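Local coordinates for uncharacterized protein (Vanderwaltozyma polyspora, PDB 5THE) that probably binds guide RNA as the C-terminal lobe of a budding yeast Argonaute, seating the guide's 5'-terminal nucleotide, at residues A198-L203 against C499-C504. Residues are numbered along the deposited sequence; the frame is centred on the assembly and turned at random.
Sequences AVYDRL and CTRATC. With nucleotides of chain B.
Cys504 fits beside Tyr200 and Asp201 where segments 198-203 and 499-504 of helices 197-210 and 490-515 cross at about a right angle, their axes 9.7 Å apart. The tight part is small and buried: Cys504 SG makes an edge-on sulfur-aromatic contact with the Tyr200 ring, 4.0 Å from CE1 of Tyr200, and lies 3.2 Å from Asp201 OD1. With CG anti to the backbone N (chi1 176°), Tyr200 sends its ring across to the uracil of U1 of chain B, whose C5 lies 3.5 Å above the ring plane, over its centre. Tyr200 OH donates a 2.6 Å hydrogen bond to OP3 of U1 of chain B. By contrast, the Arg501 end is sparser, meeting Tyr200 within 3.5 Å through NH2 alone: bent at chi2 and chi3, Arg501 sets NH2 2.8 Å from Tyr200 OH, too badly angled for a hydrogen bond, and 3.4 Å from OP3 of U1 of chain B, while NH1 makes a salt bridge with Asp208. An alanine in place of Tyr200 would probably leave the uracil without its stacking partner and OP3 without this donor. A tyrosine stacked on the first base and hydrogen-bonded to the 5' phosphate is characteristic of the guide 5'-end pocket of Argonautes, at the MID–PIWI interface.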
# COMPACT_ATOMS: atom_id res chain seq x y z
N ALA A 198 -21.14 -2.07 -6.43
CA ALA A 198 -22.11 -1.13 -5.87
C ALA A 198 -22.35 -1.43 -4.40
O ALA A 198 -22.49 -0.51 -3.59
CB ALA A 198 -23.43 -1.19 -6.65
N VAL A 199 -22.42 -2.72 -4.05
CA VAL A 199 -22.60 -3.08 -2.65
C VAL A 199 -21.32 -2.83 -1.86
O VAL A 199 -21.36 -2.25 -0.77
CB VAL A 199 -23.06 -4.54 -2.53
CG1 VAL A 199 -22.78 -5.05 -1.15
CG2 VAL A 199 -24.57 -4.65 -2.83
N TYR A 200 -20.17 -3.23 -2.41
CA TYR A 200 -18.90 -3.03 -1.71
C TYR A 200 -18.61 -1.54 -1.49
O TYR A 200 -18.19 -1.13 -0.41
CB TYR A 200 -17.76 -3.69 -2.48
CG TYR A 200 -16.39 -3.47 -1.90
CD1 TYR A 200 -15.61 -2.39 -2.31
CD2 TYR A 200 -15.86 -4.36 -0.97
CE1 TYR A 200 -14.33 -2.20 -1.78
CE2 TYR A 200 -14.59 -4.18 -0.45
CZ TYR A 200 -13.83 -3.11 -0.85
OH TYR A 200 -12.56 -2.93 -0.32
N ASP A 201 -18.80 -0.73 -2.54
CA ASP A 201 -18.54 0.71 -2.44
C ASP A 201 -19.37 1.33 -1.33
O ASP A 201 -18.87 2.10 -0.51
CB ASP A 201 -18.86 1.41 -3.76
CG ASP A 201 -17.87 1.08 -4.86
OD1 ASP A 201 -16.84 0.43 -4.56
OD2 ASP A 201 -18.10 1.49 -6.01
N ARG A 202 -20.66 0.98 -1.30
CA ARG A 202 -21.55 1.54 -0.29
C ARG A 202 -21.20 1.04 1.11
O ARG A 202 -21.28 1.81 2.08
CB ARG A 202 -23.00 1.19 -0.64
CG ARG A 202 -24.01 1.94 0.17
CD ARG A 202 -24.10 3.37 -0.31
NE ARG A 202 -25.08 4.14 0.43
CZ ARG A 202 -25.37 5.42 0.19
NH1 ARG A 202 -24.76 6.07 -0.79
NH2 ARG A 202 -26.26 6.05 0.93
N LEU A 203 -20.81 -0.23 1.23
CA LEU A 203 -20.38 -0.73 2.54
C LEU A 203 -19.19 0.06 3.08
O LEU A 203 -19.16 0.42 4.26
CB LEU A 203 -20.00 -2.21 2.44
CG LEU A 203 -21.15 -3.20 2.48
CD1 LEU A 203 -20.60 -4.59 2.31
CD2 LEU A 203 -21.93 -3.08 3.79
N CYS A 499 -6.17 5.71 -3.25
CA CYS A 499 -6.89 6.30 -4.37
C CYS A 499 -8.07 5.45 -4.79
O CYS A 499 -9.15 5.97 -5.11
CB CYS A 499 -5.96 6.47 -5.57
SG CYS A 499 -5.24 8.07 -5.71
N THR A 500 -7.89 4.13 -4.83
CA THR A 500 -8.99 3.25 -5.20
C THR A 500 -10.10 3.31 -4.16
O THR A 500 -11.28 3.38 -4.51
CB THR A 500 -8.48 1.82 -5.38
OG1 THR A 500 -7.55 1.82 -6.44
CG2 THR A 500 -9.63 0.83 -5.70
N ARG A 501 -9.73 3.31 -2.87
CA ARG A 501 -10.77 3.41 -1.85
C ARG A 501 -11.47 4.76 -1.90
O ARG A 501 -12.69 4.84 -1.71
CB ARG A 501 -10.18 3.16 -0.46
CG ARG A 501 -11.22 3.32 0.67
CD ARG A 501 -12.38 2.32 0.49
NE ARG A 501 -11.84 1.00 0.21
CZ ARG A 501 -11.37 0.18 1.14
NH1 ARG A 501 -11.43 0.53 2.42
NH2 ARG A 501 -10.83 -0.98 0.80
N ALA A 502 -10.71 5.83 -2.15
CA ALA A 502 -11.33 7.14 -2.29
C ALA A 502 -12.30 7.17 -3.47
O ALA A 502 -13.32 7.85 -3.42
CB ALA A 502 -10.26 8.21 -2.43
N THR A 503 -11.98 6.42 -4.53
CA THR A 503 -12.89 6.28 -5.67
C THR A 503 -14.18 5.57 -5.26
O THR A 503 -15.27 6.00 -5.66
CB THR A 503 -12.18 5.53 -6.79
OG1 THR A 503 -10.99 6.25 -7.17
CG2 THR A 503 -13.07 5.37 -8.01
N CYS A 504 -14.07 4.49 -4.47
CA CYS A 504 -15.27 3.89 -3.87
C CYS A 504 -16.16 4.95 -3.22
O CYS A 504 -17.38 4.97 -3.44
CB CYS A 504 -14.88 2.85 -2.82
SG CYS A 504 -14.01 1.43 -3.45
OP3 U B 1 -11.17 -4.27 1.45
P U B 1 -11.58 -5.47 2.20
OP1 U B 1 -12.49 -5.09 3.30
OP2 U B 1 -10.38 -6.26 2.54
O5' U B 1 -12.47 -6.35 1.23
C5' U B 1 -11.88 -7.22 0.27
C4' U B 1 -12.90 -8.24 -0.15
O4' U B 1 -14.01 -7.57 -0.81
C3' U B 1 -12.40 -9.31 -1.10
O3' U B 1 -12.96 -10.57 -0.71
C2' U B 1 -12.97 -8.87 -2.46
O2' U B 1 -13.19 -9.92 -3.37
C1' U B 1 -14.28 -8.19 -2.05
N1 U B 1 -14.72 -7.16 -3.01
C2 U B 1 -15.97 -7.29 -3.57
O2 U B 1 -16.70 -8.21 -3.27
N3 U B 1 -16.33 -6.32 -4.47
C4 U B 1 -15.56 -5.23 -4.85
O4 U B 1 -16.01 -4.42 -5.67
C5 U B 1 -14.27 -5.17 -4.24
C6 U B 1 -13.90 -6.11 -3.37